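Local coordinates for putative peptidyl-arginine deiminase family protein (Campylobacter jejuni subsp. jejuni serotype O:2, PDB 6B10), which probably hydrolyses agmatine to N-carbamoylputrescine and ammonia, a step in polyamine biosynthesis, at residues E18-M23 with F54-L59; L24-E29 with E39-Y44; D82-W87 with E119-V124; N272-N277 with C323-R328; I281-K286 with G319-S324. All blocks are in the same frame, centred on the assembly; numbering follows the deposited sequence.

Interaction 1. Residues E18-M23 with F54-L59; sequences EQEYLM and FQKVLL
Q19 meets Q55 just before the parallel pairing begins. The Q55 NE2 donates a nearly straight bond to Q19 OE1 (2.9 Å); the two amide planes stand 87° apart, with the acceptor in the plane of the Q55 amide but the donor above the carbonyl plane of Q19. N327 bonds to the same Q19 oxygen, and Q55 OE1 takes the backbone N-H of N277. E20 starts out pointing away from K56, yet its chain bends back at chi2 (74°) and, in one of two modelled conformers, lies alongside the lysine, forming a salt bridge from OE2 to K56 NZ (3.0 Å). A water links E20 O to K56 N. Together E20 and Y21 face R328 in a classic beta bulge, beyond which strand 19-25 runs parallel to strand 56-61, its partner in a beta-alpha-beta unit whose connection contains helix 37-52. The Y21 ring receives K56 NZ off-centre as a cation-pi contact, 4.4 Å from the ring centroid, while its CD1 rests on L58 CB (3.8 Å) and its hydroxyl bonds to E77. L22 turns to the other face of the sheet, and its backbone carries the parallel pairing: L22 N donates to K56 O (3.1 Å), and L22 O accepts from L58 N (2.9 Å). M23 returns to the Y21 face, where its CG lies 4.2 Å from L58 CB before the thioether leads away.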
# COMPACT_ATOMS: atom_id res chain seq x y z
N GLU A 18 7.16 -10.77 7.95
CA GLU A 18 7.96 -9.98 8.87
C GLU A 18 8.74 -8.90 8.14
O GLU A 18 9.27 -9.13 7.05
CB GLU A 18 8.91 -10.88 9.67
CG GLU A 18 9.56 -10.18 10.86
CD GLU A 18 10.30 -11.14 11.79
OE1 GLU A 18 10.75 -12.21 11.32
OE2 GLU A 18 10.44 -10.83 12.99
N GLN A 19 8.82 -7.72 8.75
CA GLN A 19 9.42 -6.56 8.12
C GLN A 19 10.54 -5.96 8.96
O GLN A 19 10.62 -6.19 10.17
CB GLN A 19 8.34 -5.49 7.90
CG GLN A 19 7.21 -5.90 6.95
CD GLN A 19 6.01 -4.98 7.05
OE1 GLN A 19 6.16 -3.76 7.16
NE2 GLN A 19 4.81 -5.56 7.03
N GLU A 20 11.40 -5.20 8.29
CA GLU A 20 12.49 -4.48 8.94
C GLU A 20 12.11 -3.01 9.10
O GLU A 20 12.32 -2.42 10.16
CB GLU A 20 13.79 -4.63 8.14
CG GLU A 20 15.04 -4.25 8.91
CD GLU A 20 15.44 -5.28 9.95
OE1 GLU A 20 15.67 -6.44 9.58
OE2 GLU A 20 15.54 -4.92 11.14
N TYR A 21 11.54 -2.41 8.05
CA TYR A 21 11.14 -1.01 8.08
C TYR A 21 9.76 -0.78 7.48
O TYR A 21 9.35 -1.49 6.55
CB TYR A 21 12.09 -0.16 7.24
CG TYR A 21 13.47 0.06 7.83
CD1 TYR A 21 13.71 1.08 8.74
CD2 TYR A 21 14.55 -0.72 7.42
CE1 TYR A 21 14.97 1.30 9.25
CE2 TYR A 21 15.82 -0.50 7.93
CZ TYR A 21 16.03 0.51 8.84
OH TYR A 21 17.29 0.72 9.34
N LEU A 22 9.05 0.22 8.00
CA LEU A 22 8.04 0.93 7.22
C LEU A 22 8.65 2.26 6.79
O LEU A 22 9.21 3.01 7.60
CB LEU A 22 6.75 1.16 8.02
CG LEU A 22 5.53 1.56 7.17
CD1 LEU A 22 5.03 0.40 6.32
CD2 LEU A 22 4.39 2.07 8.03
N MET A 23 8.53 2.56 5.51
CA MET A 23 9.17 3.73 4.94
C MET A 23 8.13 4.74 4.49
O MET A 23 7.13 4.38 3.87
CB MET A 23 10.04 3.30 3.77
CG MET A 23 11.04 2.22 4.15
SD MET A 23 12.15 1.76 2.82
CE MET A 23 11.00 1.25 1.55
N PHE A 54 5.85 -1.07 17.08
CA PHE A 54 5.91 -2.44 16.56
C PHE A 54 7.11 -2.77 15.66
O PHE A 54 7.54 -3.92 15.62
CB PHE A 54 4.62 -2.74 15.82
CG PHE A 54 3.43 -2.85 16.72
CD1 PHE A 54 3.13 -4.05 17.35
CD2 PHE A 54 2.61 -1.76 16.94
CE1 PHE A 54 2.04 -4.16 18.18
CE2 PHE A 54 1.51 -1.85 17.78
CZ PHE A 54 1.23 -3.06 18.40
N GLN A 55 7.63 -1.79 14.93
CA GLN A 55 8.81 -2.02 14.10
C GLN A 55 9.47 -0.70 13.76
O GLN A 55 8.89 0.37 13.96
CB GLN A 55 8.45 -2.79 12.82
CG GLN A 55 7.65 -1.99 11.80
CD GLN A 55 7.19 -2.82 10.61
OE1 GLN A 55 6.73 -3.95 10.76
NE2 GLN A 55 7.29 -2.25 9.41
N LYS A 56 10.69 -0.77 13.24
CA LYS A 56 11.40 0.45 12.88
C LYS A 56 10.67 1.20 11.78
O LYS A 56 9.98 0.61 10.94
CB LYS A 56 12.83 0.15 12.43
CG LYS A 56 13.74 -0.28 13.55
CD LYS A 56 15.13 -0.60 13.01
CE LYS A 56 15.18 -1.97 12.36
NZ LYS A 56 16.46 -2.14 11.61
N VAL A 57 10.83 2.52 11.79
CA VAL A 57 10.25 3.39 10.79
C VAL A 57 11.39 4.22 10.20
O VAL A 57 12.26 4.71 10.93
CB VAL A 57 9.21 4.34 11.43
CG1 VAL A 57 8.69 5.35 10.41
CG2 VAL A 57 8.06 3.54 12.03
N LEU A 58 11.38 4.37 8.88
CA LEU A 58 12.33 5.22 8.18
C LEU A 58 11.58 6.37 7.52
O LEU A 58 10.67 6.15 6.72
CB LEU A 58 13.08 4.42 7.11
CG LEU A 58 14.11 5.21 6.29
CD1 LEU A 58 15.18 5.82 7.18
CD2 LEU A 58 14.76 4.31 5.24
N LEU A 59 11.96 7.60 7.85
CA LEU A 59 11.34 8.80 7.28
C LEU A 59 12.30 9.48 6.31
O LEU A 59 13.44 9.75 6.67
CB LEU A 59 10.97 9.77 8.39
CG LEU A 59 10.06 9.25 9.50
CD1 LEU A 59 9.90 10.31 10.58
CD2 LEU A 59 8.70 8.84 8.95
O HOH W 1 12.20 -3.15 13.04

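Interaction 2. Residues L24-E29 with E39-Y44; sequences LSLPHE and EILQSY
P27 lies over one face of the Y44 ring in a CH-pi contact. Its CD sits 3.6 Å from the ring centroid, only 17° off the normal, and its CG comes to 3.4 Å from Y44 CE1, so one side of the pyrrolidine is laid against the ring, shifted toward its rim. The tyrosine reaches this position with an unusual first torsion (chi1 -95°), and its ring also meets that of F314.

Aliphatic contacts surround this stack. On the Y44 ring, L24 CD2 approaches CE2 and L26 CD2 approaches CD2, each at 3.9 Å; L24 and Y44 pass one another, each heading toward the other's base, whereas L26 comes in at a slant. One helical turn earlier, I40 CG2 packs on P27 CG (3.8 Å), and L41 CD2 lies 4.1 Å from P27 CB. Helix 37-52 is thereby seated against the chain leaving strand 19-25, the first half of a beta-alpha-beta unit.

The polar approach is slight, with Y44 OH 3.6 Å from S25 O. Cohesion between the segments therefore rests on dispersion and on the CH-pi contact, in which the ring face receives the CH2 next to the proline nitrogen, whose hydrogens are probably somewhat polarised.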
# COMPACT_ATOMS: atom_id res chain seq x y z
N LEU A 24 8.36 6.01 4.82
CA LEU A 24 7.47 7.10 4.46
C LEU A 24 8.25 8.30 3.94
O LEU A 24 9.41 8.52 4.30
CB LEU A 24 6.63 7.53 5.67
CG LEU A 24 5.86 6.42 6.40
CD1 LEU A 24 6.63 5.91 7.60
CD2 LEU A 24 4.47 6.90 6.84
N SER A 25 7.61 9.08 3.08
CA SER A 25 8.17 10.33 2.58
C SER A 25 7.39 11.49 3.18
O SER A 25 6.25 11.74 2.81
CB SER A 25 8.09 10.36 1.06
OG SER A 25 8.60 11.58 0.56
N LEU A 26 8.02 12.21 4.11
CA LEU A 26 7.37 13.32 4.81
C LEU A 26 6.83 14.41 3.89
O LEU A 26 7.44 14.72 2.86
CB LEU A 26 8.33 13.96 5.82
CG LEU A 26 8.70 13.12 7.04
CD1 LEU A 26 9.70 13.88 7.90
CD2 LEU A 26 7.47 12.75 7.87
N PRO A 27 5.66 14.97 4.23
CA PRO A 27 5.21 16.19 3.57
C PRO A 27 6.06 17.36 4.04
O PRO A 27 6.43 17.43 5.21
CB PRO A 27 3.76 16.36 4.05
CG PRO A 27 3.38 15.06 4.67
CD PRO A 27 4.65 14.47 5.19
N HIS A 28 6.39 18.26 3.12
CA HIS A 28 7.15 19.46 3.46
C HIS A 28 6.55 20.69 2.79
O HIS A 28 5.77 20.56 1.84
CB HIS A 28 8.63 19.31 3.08
CG HIS A 28 8.86 18.76 1.70
ND1 HIS A 28 8.56 19.47 0.56
CD2 HIS A 28 9.38 17.58 1.29
CE1 HIS A 28 8.88 18.75 -0.50
NE2 HIS A 28 9.38 17.60 -0.08
N GLU A 29 6.93 21.86 3.28
CA GLU A 29 6.46 23.14 2.74
C GLU A 29 7.08 23.41 1.38
O GLU A 29 7.94 24.28 1.24
CB GLU A 29 6.80 24.28 3.71
N GLU A 39 -1.39 20.23 9.87
CA GLU A 39 -2.47 19.25 9.93
C GLU A 39 -1.96 17.85 9.56
O GLU A 39 -2.05 16.93 10.37
CB GLU A 39 -3.60 19.66 8.99
N ILE A 40 -1.43 17.70 8.35
CA ILE A 40 -0.94 16.39 7.89
C ILE A 40 0.25 15.90 8.71
O ILE A 40 0.34 14.71 9.03
CB ILE A 40 -0.63 16.40 6.37
CG1 ILE A 40 -0.38 14.97 5.85
CG2 ILE A 40 0.57 17.28 6.04
CD1 ILE A 40 -1.60 14.07 5.88
N LEU A 41 1.16 16.81 9.06
CA LEU A 41 2.31 16.44 9.88
C LEU A 41 1.88 15.87 11.23
O LEU A 41 2.50 14.94 11.74
CB LEU A 41 3.27 17.62 10.08
CG LEU A 41 4.44 17.78 9.09
CD1 LEU A 41 5.24 16.49 8.95
CD2 LEU A 41 3.98 18.25 7.73
N GLN A 42 0.81 16.41 11.79
CA GLN A 42 0.28 15.88 13.04
C GLN A 42 -0.29 14.46 12.85
O GLN A 42 -0.12 13.59 13.71
CB GLN A 42 -0.80 16.81 13.61
CG GLN A 42 -1.37 16.34 14.94
CD GLN A 42 -0.28 15.96 15.93
OE1 GLN A 42 0.61 16.76 16.22
NE2 GLN A 42 -0.33 14.72 16.43
N SER A 43 -0.97 14.25 11.72
CA SER A 43 -1.43 12.92 11.34
C SER A 43 -0.26 11.94 11.21
O SER A 43 -0.29 10.84 11.77
CB SER A 43 -2.20 12.98 10.02
OG SER A 43 -3.26 13.92 10.09
N TYR A 44 0.77 12.35 10.47
CA TYR A 44 2.01 11.57 10.33
C TYR A 44 2.61 11.20 11.66
O TYR A 44 2.97 10.04 11.89
CB TYR A 44 3.05 12.32 9.50
CG TYR A 44 3.05 11.95 8.05
CD1 TYR A 44 2.12 12.49 7.19
CD2 TYR A 44 3.97 11.05 7.54
CE1 TYR A 44 2.10 12.16 5.84
CE2 TYR A 44 3.97 10.71 6.20
CZ TYR A 44 3.03 11.27 5.36
OH TYR A 44 3.01 10.93 4.03

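Interaction 3. Residues D82-W87 with E119-V124; sequences DTNDTW and ELDNAV
Beside the potassium site formed by F91, D106 and F107, D85 and D121 touch where a loop meets the start of helix 120-133; the D121 side chain lies about 7 Å from the ion, and both aspartates contact F91. Their side chains cross at roughly a right angle, with carboxylate planes 56° apart. D121 OD2 presses on D85 CB at 3.1 Å and comes to 3.4 Å from D85 OD2, a close approach of like charges without a hydrogen bond. D121 sits in the first turn of the helix, after E119 at the N-cap, and the helix N-terminus would probably favour its negative charge.

T83 OG1 lies 3.3 Å from D121 OD1, at best a weak bond, and D85 O is within reach of the same proton. Apolar groups make the rest of the contact: L120 CD2 lies 3.2 Å from the backbone T83 N and 3.6 Å from D82 CB, and V124 CG2 approaches D82 O (3.5 Å).

D85, its CG anti to the backbone N (chi1 -174°), shapes the loop: OD1 accepts the W87 N-H two residues on (2.7 Å), the donor above the carboxylate plane, making an Asx turn docked on a helix start.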
# COMPACT_ATOMS: atom_id res chain seq x y z
N ASP A 82 16.05 14.62 -1.32
CA ASP A 82 15.04 15.53 -1.87
C ASP A 82 13.90 14.75 -2.50
O ASP A 82 14.09 13.65 -3.01
CB ASP A 82 15.65 16.47 -2.91
CG ASP A 82 16.58 17.50 -2.30
OD1 ASP A 82 17.07 17.28 -1.17
OD2 ASP A 82 16.84 18.53 -2.96
N THR A 83 12.71 15.36 -2.47
CA THR A 83 11.49 14.74 -2.99
C THR A 83 10.36 15.77 -3.01
O THR A 83 10.54 16.92 -2.59
CB THR A 83 11.06 13.53 -2.13
OG1 THR A 83 9.91 12.90 -2.71
CG2 THR A 83 10.76 13.95 -0.68
N ASN A 84 9.20 15.36 -3.51
CA ASN A 84 7.97 16.15 -3.35
C ASN A 84 6.77 15.25 -3.08
O ASN A 84 6.06 15.44 -2.09
CB ASN A 84 7.73 17.07 -4.56
CG ASN A 84 7.90 16.38 -5.89
OD1 ASN A 84 8.42 15.26 -5.98
ND2 ASN A 84 7.45 17.03 -6.96
N ASP A 85 6.55 14.26 -3.96
CA ASP A 85 5.51 13.25 -3.77
C ASP A 85 5.73 12.50 -2.45
O ASP A 85 6.83 12.00 -2.19
CB ASP A 85 5.55 12.27 -4.94
CG ASP A 85 4.42 11.26 -4.92
OD1 ASP A 85 3.59 11.28 -3.99
OD2 ASP A 85 4.36 10.42 -5.85
N THR A 86 4.70 12.45 -1.62
CA THR A 86 4.75 11.71 -0.35
C THR A 86 4.20 10.28 -0.48
O THR A 86 4.37 9.46 0.43
CB THR A 86 3.95 12.44 0.75
OG1 THR A 86 2.58 12.58 0.33
CG2 THR A 86 4.54 13.81 1.02
N TRP A 87 3.55 9.98 -1.59
CA TRP A 87 2.91 8.69 -1.78
C TRP A 87 3.95 7.66 -2.21
O TRP A 87 4.03 7.30 -3.38
CB TRP A 87 1.77 8.79 -2.78
CG TRP A 87 0.74 9.83 -2.40
CD1 TRP A 87 0.42 10.96 -3.09
CD2 TRP A 87 -0.09 9.84 -1.22
NE1 TRP A 87 -0.56 11.67 -2.43
CE2 TRP A 87 -0.88 11.00 -1.28
CE3 TRP A 87 -0.23 8.98 -0.13
CZ2 TRP A 87 -1.81 11.33 -0.28
CZ3 TRP A 87 -1.15 9.30 0.87
CH2 TRP A 87 -1.93 10.47 0.78
N GLU A 119 11.05 12.18 -12.12
CA GLU A 119 12.26 12.89 -11.66
C GLU A 119 12.82 12.53 -10.26
O GLU A 119 13.60 11.58 -10.15
CB GLU A 119 12.09 14.41 -11.83
CG GLU A 119 10.86 15.05 -11.17
CD GLU A 119 10.09 15.99 -12.08
OE1 GLU A 119 9.99 15.72 -13.30
OE2 GLU A 119 9.56 17.01 -11.58
N LEU A 120 12.45 13.29 -9.23
CA LEU A 120 13.03 13.13 -7.90
C LEU A 120 12.73 11.75 -7.32
O LEU A 120 13.62 11.07 -6.82
CB LEU A 120 12.52 14.21 -6.94
CG LEU A 120 13.29 15.54 -6.94
CD1 LEU A 120 12.77 16.50 -7.99
CD2 LEU A 120 13.23 16.18 -5.56
N ASP A 121 11.46 11.36 -7.40
CA ASP A 121 11.00 10.06 -6.91
C ASP A 121 11.78 8.91 -7.52
O ASP A 121 12.18 7.98 -6.82
CB ASP A 121 9.51 9.87 -7.24
CG ASP A 121 8.61 10.85 -6.52
OD1 ASP A 121 9.03 11.42 -5.48
OD2 ASP A 121 7.48 11.05 -6.99
N ASN A 122 11.97 8.96 -8.84
CA ASN A 122 12.74 7.94 -9.55
C ASN A 122 14.15 7.80 -8.98
O ASN A 122 14.66 6.69 -8.82
CB ASN A 122 12.82 8.26 -11.04
CG ASN A 122 13.36 7.11 -11.85
OD1 ASN A 122 14.51 7.15 -12.30
ND2 ASN A 122 12.55 6.08 -12.03
N ALA A 123 14.76 8.93 -8.66
CA ALA A 123 16.08 8.94 -8.05
C ALA A 123 16.02 8.45 -6.60
O ALA A 123 16.83 7.61 -6.21
CB ALA A 123 16.68 10.33 -8.11
N VAL A 124 15.05 8.94 -5.83
CA VAL A 124 14.92 8.62 -4.39
C VAL A 124 15.35 7.19 -4.05
O VAL A 124 16.09 6.96 -3.09
CB VAL A 124 13.48 8.86 -3.86
CG1 VAL A 124 13.29 8.25 -2.47
CG2 VAL A 124 13.14 10.34 -3.80

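Interaction 4. Residues N272-N277 with C323-R328; sequences NFVFIN and CSCQNR
N272 turns its amide toward C323 so that OD1 accepts the backbone N-H of C323 (3.0 Å, 158° at the hydrogen), the donor tilted 26° from the carbonyl plane. The thiol of the same cysteine lies beside this amide, with SG 3.5 Å from N272 ND2, whose own hydrogen bond goes to D209 O. Two residues along, V274 points at the other segment. Its CG2, set anti to the backbone N, touches both C325 SG and N327 ND2 at 3.7 Å, the valine and asparagine side chains meeting at a slant. N327 ND2 also stands 3.2 Å from F275 O. The polar end of N327 is anchored further out, OD1 by R89 and ND2 by Q19. The two segments run nearly alongside in the same direction, yet strands 274-276 and 326-329 belong to different sheets. Such contacts between strand 274-276 with its flanking loop and the chain leading into strand 326-329, centred about 5 Å from the centre of the chain, are consistent with the alpha/beta-propeller fold of the guanidine-modifying enzymes.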
# COMPACT_ATOMS: atom_id res chain seq x y z
N ASN A 272 -7.38 0.67 2.53
CA ASN A 272 -6.04 1.25 2.53
C ASN A 272 -5.33 1.11 3.89
O ASN A 272 -4.67 2.05 4.36
CB ASN A 272 -6.12 2.72 2.11
CG ASN A 272 -4.98 3.14 1.22
OD1 ASN A 272 -4.16 3.97 1.60
ND2 ASN A 272 -4.92 2.58 0.02
N PHE A 273 -5.47 -0.06 4.52
CA PHE A 273 -4.75 -0.38 5.74
C PHE A 273 -3.32 -0.82 5.43
O PHE A 273 -2.95 -0.97 4.26
CB PHE A 273 -5.49 -1.45 6.57
CG PHE A 273 -5.98 -2.65 5.78
CD1 PHE A 273 -5.10 -3.47 5.07
CD2 PHE A 273 -7.32 -3.00 5.81
CE1 PHE A 273 -5.56 -4.58 4.38
CE2 PHE A 273 -7.79 -4.11 5.11
CZ PHE A 273 -6.90 -4.90 4.40
N VAL A 274 -2.52 -1.03 6.46
CA VAL A 274 -1.16 -1.51 6.27
C VAL A 274 -0.76 -2.51 7.34
O VAL A 274 -0.93 -2.25 8.52
CB VAL A 274 -0.13 -0.34 6.18
CG1 VAL A 274 -0.24 0.59 7.37
CG2 VAL A 274 1.29 -0.88 6.06
N PHE A 275 -0.26 -3.66 6.90
CA PHE A 275 0.27 -4.65 7.83
C PHE A 275 1.68 -4.25 8.25
O PHE A 275 2.47 -3.78 7.42
CB PHE A 275 0.33 -6.03 7.20
CG PHE A 275 -0.98 -6.78 7.19
CD1 PHE A 275 -1.42 -7.43 8.34
CD2 PHE A 275 -1.73 -6.88 6.03
CE1 PHE A 275 -2.61 -8.14 8.33
CE2 PHE A 275 -2.92 -7.60 6.01
CZ PHE A 275 -3.36 -8.22 7.17
N ILE A 276 1.96 -4.43 9.53
CA ILE A 276 3.29 -4.30 10.10
C ILE A 276 3.46 -5.43 11.09
O ILE A 276 2.52 -6.19 11.32
CB ILE A 276 3.49 -2.94 10.78
CG1 ILE A 276 2.43 -2.71 11.86
CG2 ILE A 276 3.45 -1.82 9.74
CD1 ILE A 276 2.74 -1.57 12.81
N ASN A 277 4.63 -5.55 11.69
CA ASN A 277 4.88 -6.66 12.60
C ASN A 277 3.88 -6.66 13.76
O ASN A 277 3.79 -5.68 14.51
CB ASN A 277 6.30 -6.62 13.12
CG ASN A 277 7.32 -6.84 12.03
OD1 ASN A 277 6.98 -7.29 10.93
ND2 ASN A 277 8.58 -6.50 12.30
N CYS A 323 -1.19 4.10 0.95
CA CYS A 323 -0.58 4.91 -0.11
C CYS A 323 0.65 5.69 0.36
O CYS A 323 1.55 5.97 -0.42
CB CYS A 323 -1.59 5.90 -0.70
SG CYS A 323 -3.05 5.16 -1.47
N SER A 324 0.66 6.06 1.63
CA SER A 324 1.73 6.89 2.19
C SER A 324 2.95 6.12 2.72
O SER A 324 3.83 6.72 3.32
CB SER A 324 1.18 7.72 3.34
OG SER A 324 1.14 6.93 4.51
N CYS A 325 3.00 4.80 2.53
CA CYS A 325 4.10 4.04 3.08
C CYS A 325 4.50 2.87 2.20
O CYS A 325 3.79 2.49 1.27
CB CYS A 325 3.76 3.56 4.49
SG CYS A 325 2.36 2.41 4.62
N GLN A 326 5.68 2.33 2.48
CA GLN A 326 6.15 1.14 1.79
C GLN A 326 6.83 0.22 2.79
O GLN A 326 7.48 0.68 3.73
CB GLN A 326 7.11 1.53 0.65
CG GLN A 326 7.63 0.36 -0.18
CD GLN A 326 6.53 -0.46 -0.83
OE1 GLN A 326 5.84 -1.24 -0.17
NE2 GLN A 326 6.35 -0.29 -2.14
N ASN A 327 6.66 -1.07 2.60
CA ASN A 327 7.21 -2.06 3.51
C ASN A 327 8.54 -2.57 2.96
O ASN A 327 8.69 -2.75 1.76
CB ASN A 327 6.22 -3.23 3.67
CG ASN A 327 4.81 -2.75 3.94
OD1 ASN A 327 4.05 -2.46 3.01
ND2 ASN A 327 4.45 -2.64 5.21
N ARG A 328 9.50 -2.77 3.86
CA ARG A 328 10.77 -3.40 3.51
C ARG A 328 10.89 -4.61 4.41
O ARG A 328 10.90 -4.48 5.64
CB ARG A 328 11.94 -2.43 3.71
CG ARG A 328 13.31 -3.06 3.51
CD ARG A 328 14.41 -2.02 3.44
NE ARG A 328 15.73 -2.62 3.66
CZ ARG A 328 16.50 -3.17 2.72
NH1 ARG A 328 16.11 -3.21 1.45
NH2 ARG A 328 17.67 -3.70 3.06

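Interaction 5. Residues I281-K286 with G319-S324; sequences IVPFYK and GSLHCS
S320 carries its OG anti to the backbone N (chi1 -173°), and Y285 has its CG anti to the carbonyl carbon (chi1 -59°); these settings bring the two hydroxyls to 3.1 Å, S320 OG donating to Y285 OH. Y285 OH is also hydrogen-bonded to T269 O, so two hydrogen bonds hold the phenol oxygen. S320 OG also lies against P283 CB (3.5 Å). Next to it, L321 extends (chi2 179°) and pushes one methyl, CD1, onto the peptide joining V282 and P283: it is 3.5 Å from P283 N and 3.6 Å from V282 C. I281 CG2 meets the same methyl at 3.9 Å, the two side chains crossing at about a right angle. Because the nitrogen of P283 has no hydrogen to donate, this part of the backbone accepts an apolar neighbour readily. Strand 279-284 is the middle strand of a three-stranded mixed sheet, flanked by 274-276 and 305-310, and the loop that covers it here leads from strand 305-310 toward strand 326-329. L321 also touches V309 of the flanking strand, while I281 reaches F47 and V50 of helix 37-52. Residues 321-323 take helical backbone angles without forming a regular helix: L321 O accepts from both S324 OG (2.8 Å) and S324 N (3.2 Å), which approach from the same face of the carbonyl plane, while H322 bonds through its ring nitrogens to D209 and E15.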
# COMPACT_ATOMS: atom_id res chain seq x y z
N ILE A 281 -2.67 -1.63 10.77
CA ILE A 281 -3.03 -0.24 11.01
C ILE A 281 -4.12 0.14 10.01
O ILE A 281 -3.91 0.11 8.81
CB ILE A 281 -1.82 0.71 10.86
CG1 ILE A 281 -0.58 0.14 11.56
CG2 ILE A 281 -2.16 2.09 11.39
CD1 ILE A 281 -0.76 -0.15 13.04
N VAL A 282 -5.29 0.49 10.53
CA VAL A 282 -6.46 0.75 9.68
C VAL A 282 -6.83 2.23 9.70
O VAL A 282 -6.75 2.87 10.74
CB VAL A 282 -7.69 -0.12 10.08
CG1 VAL A 282 -7.35 -1.60 9.97
CG2 VAL A 282 -8.17 0.18 11.49
N PRO A 283 -7.24 2.78 8.54
CA PRO A 283 -7.68 4.16 8.54
C PRO A 283 -9.03 4.32 9.24
O PRO A 283 -9.94 3.52 9.03
CB PRO A 283 -7.79 4.51 7.05
CG PRO A 283 -7.91 3.22 6.34
CD PRO A 283 -7.32 2.15 7.21
N PHE A 284 -9.12 5.33 10.11
CA PHE A 284 -10.37 5.75 10.74
C PHE A 284 -10.76 7.09 10.12
O PHE A 284 -9.89 7.91 9.79
CB PHE A 284 -10.19 5.88 12.25
CG PHE A 284 -10.46 4.62 13.04
CD1 PHE A 284 -10.50 3.36 12.44
CD2 PHE A 284 -10.64 4.69 14.42
CE1 PHE A 284 -10.75 2.22 13.19
CE2 PHE A 284 -10.88 3.55 15.18
CZ PHE A 284 -10.94 2.31 14.57
N TYR A 285 -12.06 7.31 9.95
CA TYR A 285 -12.58 8.53 9.34
C TYR A 285 -13.63 9.24 10.22
O TYR A 285 -14.33 10.16 9.76
CB TYR A 285 -13.17 8.20 7.97
CG TYR A 285 -12.17 7.57 7.01
CD1 TYR A 285 -11.09 8.31 6.51
CD2 TYR A 285 -12.29 6.23 6.61
CE1 TYR A 285 -10.17 7.74 5.64
CE2 TYR A 285 -11.38 5.66 5.74
CZ TYR A 285 -10.32 6.41 5.25
OH TYR A 285 -9.40 5.85 4.38
N LYS A 286 -13.71 8.83 11.48
CA LYS A 286 -14.70 9.34 12.44
C LYS A 286 -16.14 9.08 11.98
O LYS A 286 -16.98 9.98 11.92
CB LYS A 286 -14.45 10.83 12.75
CG LYS A 286 -13.04 11.15 13.22
CD LYS A 286 -12.66 10.37 14.47
CE LYS A 286 -11.29 10.77 15.02
NZ LYS A 286 -11.22 12.20 15.42
N GLY A 319 -5.23 10.04 -1.07
CA GLY A 319 -4.65 8.79 -0.61
C GLY A 319 -4.90 8.59 0.87
O GLY A 319 -5.40 9.48 1.55
N SER A 320 -4.56 7.41 1.37
CA SER A 320 -4.75 7.11 2.78
C SER A 320 -3.51 6.39 3.28
O SER A 320 -2.46 6.49 2.66
CB SER A 320 -6.05 6.31 2.97
OG SER A 320 -6.35 6.14 4.34
N LEU A 321 -3.61 5.66 4.40
CA LEU A 321 -2.44 5.14 5.10
C LEU A 321 -1.52 4.29 4.22
O LEU A 321 -0.32 4.52 4.20
CB LEU A 321 -2.84 4.34 6.35
CG LEU A 321 -3.66 5.06 7.43
CD1 LEU A 321 -3.98 4.10 8.57
CD2 LEU A 321 -2.96 6.30 7.97
N HIS A 322 -2.10 3.32 3.50
CA HIS A 322 -1.31 2.39 2.68
C HIS A 322 -0.55 3.12 1.57
O HIS A 322 0.60 2.79 1.29
CB HIS A 322 -2.21 1.31 2.06
CG HIS A 322 -1.47 0.13 1.50
ND1 HIS A 322 -1.45 -0.16 0.15
CD2 HIS A 322 -0.73 -0.84 2.10
CE1 HIS A 322 -0.73 -1.24 -0.06
NE2 HIS A 322 -0.28 -1.68 1.10
N CYS A 323 -1.19 4.10 0.95
CA CYS A 323 -0.58 4.91 -0.11
C CYS A 323 0.65 5.69 0.36
O CYS A 323 1.55 5.97 -0.42
CB CYS A 323 -1.59 5.90 -0.70
SG CYS A 323 -3.05 5.16 -1.47
N SER A 324 0.66 6.06 1.63
CA SER A 324 1.73 6.89 2.19
C SER A 324 2.95 6.12 2.72
O SER A 324 3.83 6.72 3.32
CB SER A 324 1.18 7.72 3.34
OG SER A 324 1.14 6.93 4.51

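Overall arrangement
Interactions 1 and 2 share strand 19-25 and belong to one beta-alpha-beta unit, their centres 17 Å apart; interaction 2 falls within the sequence span of interaction 1. Interaction 3 follows along the chain and is tied to interaction 2 through H28 NE2, 2.8 Å from T83 O. Interactions 4 and 5 come last, about 10 Å apart between centres: both end on the loop containing C323 and S324, and their strands 274-276 and 279-284 are sheet neighbours. Strand 326-329 pairs antiparallel with 19-25, joining interaction 4 to interaction 1 and bringing the C-terminal part of the chain back to its beginning. W87 packs on C323, and interactions 2 to 5 meet around C323-S324.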